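Local coordinates for protein light Chain (PDB 6BVD) that probably cleaves a neuronal SNARE protein as the zinc-dependent protease of a mosaic botulinum neurotoxin, at residues A[5-10]-A[39-44]; A[214-219]-A[404-409]. One frame throughout, in Å; residues are numbered along the deposited sequence.

From the N terminus the chain first runs as an extended loop, 5-10, and interaction 1 closes a short loop when 39-44, at the end of strand 36-40, comes back against it; 28 residues, including strand 21-24, lie between. The contact joins the N-terminal loop to the mixed eight-stranded sheet, beside helices 83-100 and 104-115. Interaction 2 opens only later, at strand 215-219, and closes with 404-409 after 184 residues that include the zinc ligands His228, His232 and Glu266. It adds 406-408 as an outermost strand of a five-stranded antiparallel sheet. The two loops neither nest nor cross; the nearest atoms of interaction 1 and interaction 2 are about 21 Å apart.

Interaction 1: A[5-10]-A[39-44]; sequences VVINSF and FQIMDN
The side-chain amide of Asn8 and the ring of Phe10 meet at one carbonyl oxygen, Gln40 O, the amide by a hydrogen bond and the ring by its edge. Two hydrogen bonds, both from Asn8, join the segments. Its backbone N reaches Ile41 O at 2.9 Å, and its ND2 reaches Gln40 O at 2.8 Å with a nearly straight N-H...O angle of 163°. With CG beside the backbone N (chi1 -56°), the torsion sets ND2 against Gln40 O, which lies close to the amide plane, a grip that should limit rotation of the group. One water extends the polar link by donating to Val6 O and accepting from Asp43 N.

The segments run in nearly opposite directions where the N-terminal loop passes the end of strand 36-40 and the chain turns a corner at Ile41. This loop belongs to the N-terminal part of the zinc protease light chain, and it lies against helices 83-100 and 104-115; Phe10 O accepts from Gln91 NE2 of helix 83-100, and Val5 O from Asn101 ND2 just after it.

Aromatic contacts occupy the other end. Phe39 CB sits over the centre of the Phe10 ring, a CH-pi contact 3.6 Å from its centroid, while the two rings meet obliquely with planes at 56°. The opposite face of the Phe10 ring carries Asn8 O, toward the rim. At its edge, CE2 lies 3.4 Å from Gln40 O and CZ 3.7 Å from Ile41 CA.

Aliphatic packing fills in the rest. Ile41 CD1 reaches both Phe10 CZ and Ile7 CG2, the latter at 4.0 Å. Ile7 CD1 rests on Met42 CB. Met42, bent at its last torsion, brings CE to both methyls of Val5, beside Leu110 and Lys114 of helix 104-115.

Interaction 2: A[214-219]-A[404-409]; sequences SPSLFI and GQNIGS
Gln405 runs its side chain from CB to NE2 past the carbonyl of Ile219. Its CB lies 3.6 Å from Ile219 O and also faces Phe218 CD2; CG and CD then pass the same carbonyl oxygen, and the extended chain ends with NE2 donating to Ile219 O at 2.9 Å. That bond is nearly straight, 173° at the hydrogen, and runs almost along the C=O axis with the oxygen in the amide plane. At the other branch of the tip, OE1 accepts from Lys363 N and Asn394 ND2, so both ends of this buried amide are engaged and its rotation should be restricted. The backbone of Gln405 adds a second clasp, its O accepting from Ile219 N at 2.9 Å.

Further along, Ile407 N donates to Leu217 O and Leu217 N to Gly408 O. These bonds place the weakly bonded strand 406-408 at the edge of a five-stranded antiparallel sheet, beside strand 215-219, which itself pairs with 201-208; Phe218 and Asn406 form a non-hydrogen-bonded pair. The strands diverge strongly from antiparallel, at 127° between their directions. Asn406 OD1 accepts from Gly408 N, 3.1 Å away, in an Asx turn within the edge strand, and the backbone angles of Gly408 would jam a CB against the preceding carbonyl.

With CG anti to the backbone N, Asn406 holds that atom over one face of the Phe218 ring, the amide tilted 50° to it and ND2 3.7 Å from CZ of Phe218. Lys363 makes a cation-pi contact with this ring as well. Ile407 and Ile219 cross at about a right angle, CG2 of Ile407 lying 4.0 Å from CB of Ile219, while Ile407 CG1 packs against Leu217 CB. Ile414 of helix 411-419 touches both Leu217 and Ile407.

Interaction 1: A[5-10]-A[39-44]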
ATOM      1  N   VAL A   5      -7.884 -11.923   3.842  1.00 30.11           N
ATOM      2  CA  VAL A   5      -7.338 -11.895   5.186  1.00 30.59           C
ATOM      3  C   VAL A   5      -6.823 -10.499   5.555  1.00 32.14           C
ATOM      4  O   VAL A   5      -6.611  -9.624   4.702  1.00 23.80           O
ATOM      5  CB  VAL A   5      -6.220 -12.932   5.349  1.00 31.17           C
ATOM      6  CG1 VAL A   5      -6.626 -14.219   4.675  1.00 28.92           C
ATOM      7  CG2 VAL A   5      -4.907 -12.428   4.773  1.00 29.85           C
ATOM      8  N   VAL A   6      -6.632 -10.313   6.851  1.00 29.16           N
ATOM      9  CA  VAL A   6      -6.047  -9.116   7.413  1.00 26.63           C
ATOM     10  C   VAL A   6      -4.535  -9.280   7.626  1.00 25.74           C
ATOM     11  O   VAL A   6      -4.079 -10.256   8.243  1.00 25.00           O
ATOM     12  CB  VAL A   6      -6.729  -8.789   8.764  1.00 31.98           C
ATOM     13  CG1 VAL A   6      -6.015  -7.650   9.474  1.00 29.49           C
ATOM     14  CG2 VAL A   6      -8.219  -8.495   8.539  1.00 32.65           C
ATOM     15  N   ILE A   7      -3.749  -8.346   7.093  1.00 26.52           N
ATOM     16  CA  ILE A   7      -2.310  -8.345   7.317  1.00 28.19           C
ATOM     17  C   ILE A   7      -1.995  -7.416   8.489  1.00 24.14           C
ATOM     18  O   ILE A   7      -2.359  -6.245   8.454  1.00 24.65           O
ATOM     19  CB  ILE A   7      -1.549  -7.908   6.033  1.00 25.68           C
ATOM     20  CG1 ILE A   7      -1.891  -8.845   4.851  1.00 27.62           C
ATOM     21  CG2 ILE A   7      -0.076  -7.871   6.300  1.00 19.49           C
ATOM     22  CD1 ILE A   7      -1.613 -10.350   5.132  1.00 22.84           C
ATOM     23  N   ASN A   8      -1.369  -7.936   9.557  1.00 19.51           N
ATOM     24  CA  ASN A   8      -1.019  -7.092  10.712  1.00 22.50           C
ATOM     25  C   ASN A   8       0.319  -6.371  10.572  1.00 29.13           C
ATOM     26  O   ASN A   8       1.212  -6.905   9.952  1.00 27.30           O
ATOM     27  CB  ASN A   8      -0.992  -7.972  11.978  1.00 26.14           C
ATOM     28  CG  ASN A   8      -2.297  -8.684  12.194  1.00 22.51           C
ATOM     29  OD1 ASN A   8      -3.342  -8.052  12.244  1.00 24.02           O
ATOM     30  ND2 ASN A   8      -2.250  -9.995  12.315  1.00 28.29           N
ATOM     31  N   SER A   9       0.472  -5.202  11.198  1.00 22.97           N
ATOM     32  CA  SER A   9       1.764  -4.496  11.303  1.00 23.56           C
ATOM     33  C   SER A   9       2.274  -4.457  12.764  1.00 23.78           C
ATOM     34  O   SER A   9       1.491  -4.547  13.711  1.00 21.57           O
ATOM     35  CB  SER A   9       1.663  -3.065  10.749  1.00 31.76           C
ATOM     36  OG  SER A   9       1.532  -3.086   9.331  1.00 31.27           O
ATOM     37  N   PHE A  10       3.592  -4.376  12.915  1.00 21.04           N
ATOM     38  CA  PHE A  10       4.285  -4.398  14.204  1.00 25.84           C
ATOM     39  C   PHE A  10       5.717  -3.924  13.970  1.00 30.82           C
ATOM     40  O   PHE A  10       6.247  -4.034  12.852  1.00 26.47           O
ATOM     41  CB  PHE A  10       4.282  -5.817  14.841  1.00 27.56           C
ATOM     42  CG  PHE A  10       4.059  -6.944  13.839  1.00 25.98           C
ATOM     43  CD1 PHE A  10       4.988  -7.204  12.835  1.00 23.22           C
ATOM     44  CD2 PHE A  10       2.902  -7.712  13.890  1.00 26.51           C
ATOM     45  CE1 PHE A  10       4.783  -8.220  11.903  1.00 24.91           C
ATOM     46  CE2 PHE A  10       2.678  -8.737  12.958  1.00 22.24           C
ATOM     47  CZ  PHE A  10       3.624  -9.003  11.968  1.00 23.93           C
ATOM     48  N   PHE A  39       5.765 -12.849  15.638  1.00 25.65           N
ATOM     49  CA  PHE A  39       4.877 -11.792  15.113  1.00 18.02           C
ATOM     50  C   PHE A  39       3.852 -12.420  14.161  1.00 18.84           C
ATOM     51  O   PHE A  39       4.219 -13.104  13.213  1.00 20.21           O
ATOM     52  CB  PHE A  39       5.728 -10.697  14.429  1.00 22.20           C
ATOM     53  CG  PHE A  39       6.783 -10.097  15.333  1.00 22.61           C
ATOM     54  CD1 PHE A  39       6.588  -8.871  15.942  1.00 26.13           C
ATOM     55  CD2 PHE A  39       7.964 -10.785  15.594  1.00 27.36           C
ATOM     56  CE1 PHE A  39       7.544  -8.321  16.749  1.00 21.42           C
ATOM     57  CE2 PHE A  39       8.908 -10.269  16.427  1.00 25.02           C
ATOM     58  CZ  PHE A  39       8.709  -9.021  17.017  1.00 21.29           C
ATOM     59  N   GLN A  40       2.567 -12.283  14.474  1.00 16.63           N
ATOM     60  CA  GLN A  40       1.532 -12.976  13.729  1.00 21.49           C
ATOM     61  C   GLN A  40       1.119 -12.089  12.570  1.00 23.26           C
ATOM     62  O   GLN A  40       0.281 -11.201  12.715  1.00 22.01           O
ATOM     63  CB  GLN A  40       0.287 -13.319  14.576  1.00 22.44           C
ATOM     64  CG  GLN A  40      -0.528 -14.419  13.916  1.00 22.39           C
ATOM     65  CD  GLN A  40      -1.752 -14.852  14.678  1.00 30.72           C
ATOM     66  OE1 GLN A  40      -2.451 -15.773  14.250  1.00 37.68           O
ATOM     67  NE2 GLN A  40      -2.022 -14.209  15.822  1.00 28.99           N
ATOM     68  N   ILE A  41       1.753 -12.319  11.431  1.00 20.31           N
ATOM     69  CA  ILE A  41       1.528 -11.474  10.244  1.00 18.41           C
ATOM     70  C   ILE A  41       0.110 -11.615   9.696  1.00 20.88           C
ATOM     71  O   ILE A  41      -0.463 -10.657   9.108  1.00 23.40           O
ATOM     72  CB  ILE A  41       2.650 -11.824   9.150  1.00 18.26           C
ATOM     73  CG1 ILE A  41       2.479 -10.934   7.913  1.00 25.31           C
ATOM     74  CG2 ILE A  41       2.631 -13.291   8.821  1.00 14.78           C
ATOM     75  CD1 ILE A  41       3.046  -9.589   8.116  1.00 28.99           C
ATOM     76  N   MET A  42      -0.483 -12.798   9.848  1.00 21.67           N
ATOM     77  CA  MET A  42      -1.895 -13.016   9.498  1.00 19.95           C
ATOM     78  C   MET A  42      -2.347 -14.176  10.311  1.00 22.78           C
ATOM     79  O   MET A  42      -1.485 -14.907  10.846  1.00 20.76           O
ATOM     80  CB  MET A  42      -2.114 -13.295   7.976  1.00 22.45           C
ATOM     81  CG  MET A  42      -1.227 -14.439   7.410  1.00 32.30           C
ATOM     82  SD  MET A  42      -1.710 -14.960   5.709  1.00 24.56           S
ATOM     83  CE  MET A  42      -3.131 -15.954   6.094  1.00 21.19           C
ATOM     84  N   ASP A  43      -3.661 -14.406  10.420  1.00 22.22           N
ATOM     85  CA  ASP A  43      -4.156 -15.540  11.223  0.54 20.53           C
ATOM     86  C   ASP A  43      -3.436 -16.857  10.871  1.00 25.79           C
ATOM     87  O   ASP A  43      -3.433 -17.286   9.700  1.00 21.35           O
ATOM     88  CB  ASP A  43      -5.655 -15.746  11.034  0.54 22.93           C
ATOM     89  CG  ASP A  43      -6.508 -14.717  11.771  0.54 24.93           C
ATOM     90  OD1 ASP A  43      -6.004 -13.967  12.632  0.54 25.91           O
ATOM     91  OD2 ASP A  43      -7.713 -14.680  11.487  0.54 33.07           O
ATOM     92  N   ASN A  44      -2.862 -17.511  11.902  1.00 21.93           N
ATOM     93  CA  ASN A  44      -2.154 -18.784  11.816  1.00 20.82           C
ATOM     94  C   ASN A  44      -0.761 -18.713  11.167  1.00 15.53           C
ATOM     95  O   ASN A  44      -0.172 -19.733  10.876  1.00 20.81           O
ATOM     96  CB  ASN A  44      -3.003 -19.863  11.093  1.00 22.81           C
ATOM     97  CG  ASN A  44      -4.269 -20.234  11.870  1.00 31.47           C
ATOM     98  OD1 ASN A  44      -4.269 -20.190  13.096  1.00 21.15           O
ATOM     99  ND2 ASN A  44      -5.358 -20.558  11.159  1.00 22.65           N
TER
HETATM  100  O   HOH W   1      -5.176 -12.094   9.698  1.00 28.37           O

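Interaction 2: A[214-219]-A[404-409]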
ATOM      1  N   SER A 214      17.703  -9.458 -28.481  1.00105.39           N
ATOM      2  CA  SER A 214      18.828  -9.278 -27.577  1.00 92.25           C
ATOM      3  C   SER A 214      18.493  -9.803 -26.179  1.00 78.36           C
ATOM      4  O   SER A 214      17.366  -9.634 -25.693  1.00 74.58           O
ATOM      5  CB  SER A 214      19.238  -7.804 -27.519  1.00 91.39           C
ATOM      6  OG  SER A 214      18.209  -7.014 -26.950  1.00 95.79           O
ATOM      7  N   PRO A 215      19.488 -10.420 -25.521  1.00 65.11           N
ATOM      8  CA  PRO A 215      19.325 -11.014 -24.191  1.00 61.03           C
ATOM      9  C   PRO A 215      19.445  -9.973 -23.098  1.00 49.29           C
ATOM     10  O   PRO A 215      20.134  -8.970 -23.246  1.00 46.57           O
ATOM     11  CB  PRO A 215      20.465 -12.032 -24.115  1.00 58.78           C
ATOM     12  CG  PRO A 215      21.536 -11.467 -25.017  1.00 55.08           C
ATOM     13  CD  PRO A 215      20.884 -10.506 -25.986  1.00 60.59           C
ATOM     14  N   SER A 216      18.732 -10.204 -22.007  1.00 43.43           N
ATOM     15  CA  SER A 216      18.764  -9.279 -20.901  1.00 43.03           C
ATOM     16  C   SER A 216      18.484 -10.073 -19.631  1.00 32.90           C
ATOM     17  O   SER A 216      17.789 -11.079 -19.685  1.00 30.70           O
ATOM     18  CB  SER A 216      17.716  -8.188 -21.110  1.00 40.66           C
ATOM     19  OG  SER A 216      18.025  -7.399 -22.236  1.00 60.80           O
ATOM     20  N   LEU A 217      19.002  -9.600 -18.503  1.00 29.55           N
ATOM     21  CA  LEU A 217      18.737 -10.202 -17.197  1.00 29.82           C
ATOM     22  C   LEU A 217      17.587  -9.461 -16.491  1.00 32.46           C
ATOM     23  O   LEU A 217      17.469  -8.240 -16.598  1.00 29.60           O
ATOM     24  CB  LEU A 217      19.983 -10.172 -16.319  1.00 24.98           C
ATOM     25  CG  LEU A 217      21.101 -11.157 -16.695  1.00 39.06           C
ATOM     26  CD1 LEU A 217      22.282 -11.042 -15.723  1.00 35.60           C
ATOM     27  CD2 LEU A 217      20.566 -12.585 -16.744  1.00 37.07           C
ATOM     28  N   PHE A 218      16.744 -10.215 -15.791  1.00 30.58           N
ATOM     29  CA  PHE A 218      15.618  -9.659 -15.051  1.00 26.06           C
ATOM     30  C   PHE A 218      15.670 -10.115 -13.590  1.00 30.94           C
ATOM     31  O   PHE A 218      15.825 -11.294 -13.321  1.00 25.86           O
ATOM     32  CB  PHE A 218      14.297 -10.080 -15.700  1.00 25.24           C
ATOM     33  CG  PHE A 218      14.063  -9.461 -17.062  1.00 25.56           C
ATOM     34  CD1 PHE A 218      14.628 -10.041 -18.193  1.00 24.26           C
ATOM     35  CD2 PHE A 218      13.283  -8.319 -17.215  1.00 24.42           C
ATOM     36  CE1 PHE A 218      14.430  -9.483 -19.478  1.00 32.93           C
ATOM     37  CE2 PHE A 218      13.055  -7.764 -18.489  1.00 24.22           C
ATOM     38  CZ  PHE A 218      13.647  -8.347 -19.626  1.00 32.04           C
ATOM     39  N   ILE A 219      15.581  -9.177 -12.651  1.00 26.09           N
ATOM     40  CA  ILE A 219      15.610  -9.553 -11.244  1.00 25.10           C
ATOM     41  C   ILE A 219      14.215 -10.098 -10.852  1.00 26.17           C
ATOM     42  O   ILE A 219      13.174  -9.677 -11.382  1.00 23.48           O
ATOM     43  CB  ILE A 219      16.040  -8.360 -10.336  1.00 23.52           C
ATOM     44  CG1 ILE A 219      16.409  -8.836  -8.914  1.00 29.15           C
ATOM     45  CG2 ILE A 219      14.985  -7.272 -10.308  1.00 19.67           C
ATOM     46  CD1 ILE A 219      17.711  -9.628  -8.854  1.00 27.38           C
ATOM     47  N   GLY A 404      10.994  -2.445 -15.396  1.00 29.27           N
ATOM     48  CA  GLY A 404      11.279  -2.294 -13.979  1.00 22.28           C
ATOM     49  C   GLY A 404      12.113  -3.438 -13.418  1.00 25.51           C
ATOM     50  O   GLY A 404      12.862  -3.231 -12.474  1.00 29.14           O
ATOM     51  N   GLN A 405      12.003  -4.634 -13.993  1.00 23.35           N
ATOM     52  CA  GLN A 405      12.810  -5.763 -13.538  1.00 21.78           C
ATOM     53  C   GLN A 405      14.107  -5.914 -14.345  1.00 27.13           C
ATOM     54  O   GLN A 405      15.015  -6.649 -13.951  1.00 26.63           O
ATOM     55  CB  GLN A 405      11.999  -7.050 -13.623  1.00 23.60           C
ATOM     56  CG  GLN A 405      10.756  -7.068 -12.712  1.00 26.19           C
ATOM     57  CD  GLN A 405       9.928  -8.337 -12.942  1.00 22.65           C
ATOM     58  OE1 GLN A 405       8.830  -8.286 -13.483  1.00 24.20           O
ATOM     59  NE2 GLN A 405      10.471  -9.479 -12.545  1.00 18.52           N
ATOM     60  N   ASN A 406      14.209  -5.186 -15.459  1.00 27.64           N
ATOM     61  CA  ASN A 406      15.395  -5.310 -16.328  1.00 27.34           C
ATOM     62  C   ASN A 406      16.638  -4.664 -15.697  1.00 30.04           C
ATOM     63  O   ASN A 406      16.680  -3.446 -15.535  1.00 34.73           O
ATOM     64  CB  ASN A 406      15.126  -4.660 -17.697  1.00 21.89           C
ATOM     65  CG  ASN A 406      16.175  -5.067 -18.740  1.00 32.85           C
ATOM     66  OD1 ASN A 406      17.368  -5.169 -18.424  1.00 30.00           O
ATOM     67  ND2 ASN A 406      15.738  -5.293 -19.972  1.00 28.94           N
ATOM     68  N   ILE A 407      17.660  -5.449 -15.372  1.00 23.63           N
ATOM     69  CA  ILE A 407      18.786  -4.863 -14.659  1.00 26.01           C
ATOM     70  C   ILE A 407      20.052  -4.749 -15.515  1.00 28.40           C
ATOM     71  O   ILE A 407      21.085  -4.282 -15.047  1.00 36.09           O
ATOM     72  CB  ILE A 407      19.102  -5.668 -13.361  1.00 27.45           C
ATOM     73  CG1 ILE A 407      19.303  -7.144 -13.678  1.00 28.88           C
ATOM     74  CG2 ILE A 407      17.944  -5.481 -12.359  1.00 27.40           C
ATOM     75  CD1 ILE A 407      19.775  -8.006 -12.469  1.00 31.19           C
ATOM     76  N   GLY A 408      19.983  -5.164 -16.768  1.00 32.82           N
ATOM     77  CA  GLY A 408      21.156  -5.060 -17.626  1.00 35.69           C
ATOM     78  C   GLY A 408      21.266  -6.202 -18.616  1.00 39.28           C
ATOM     79  O   GLY A 408      20.476  -7.135 -18.598  1.00 39.25           O
ATOM     80  N   SER A 409      22.283  -6.154 -19.469  1.00 42.93           N
ATOM     81  CA  SER A 409      22.427  -7.154 -20.510  1.00 45.87           C
ATOM     82  C   SER A 409      22.913  -8.511 -19.976  1.00 44.74           C
ATOM     83  O   SER A 409      22.325  -9.542 -20.297  1.00 48.81           O
ATOM     84  CB  SER A 409      23.372  -6.625 -21.597  1.00 47.94           C
ATOM     85  OG  SER A 409      24.657  -6.398 -21.049  1.00 55.28           O
TER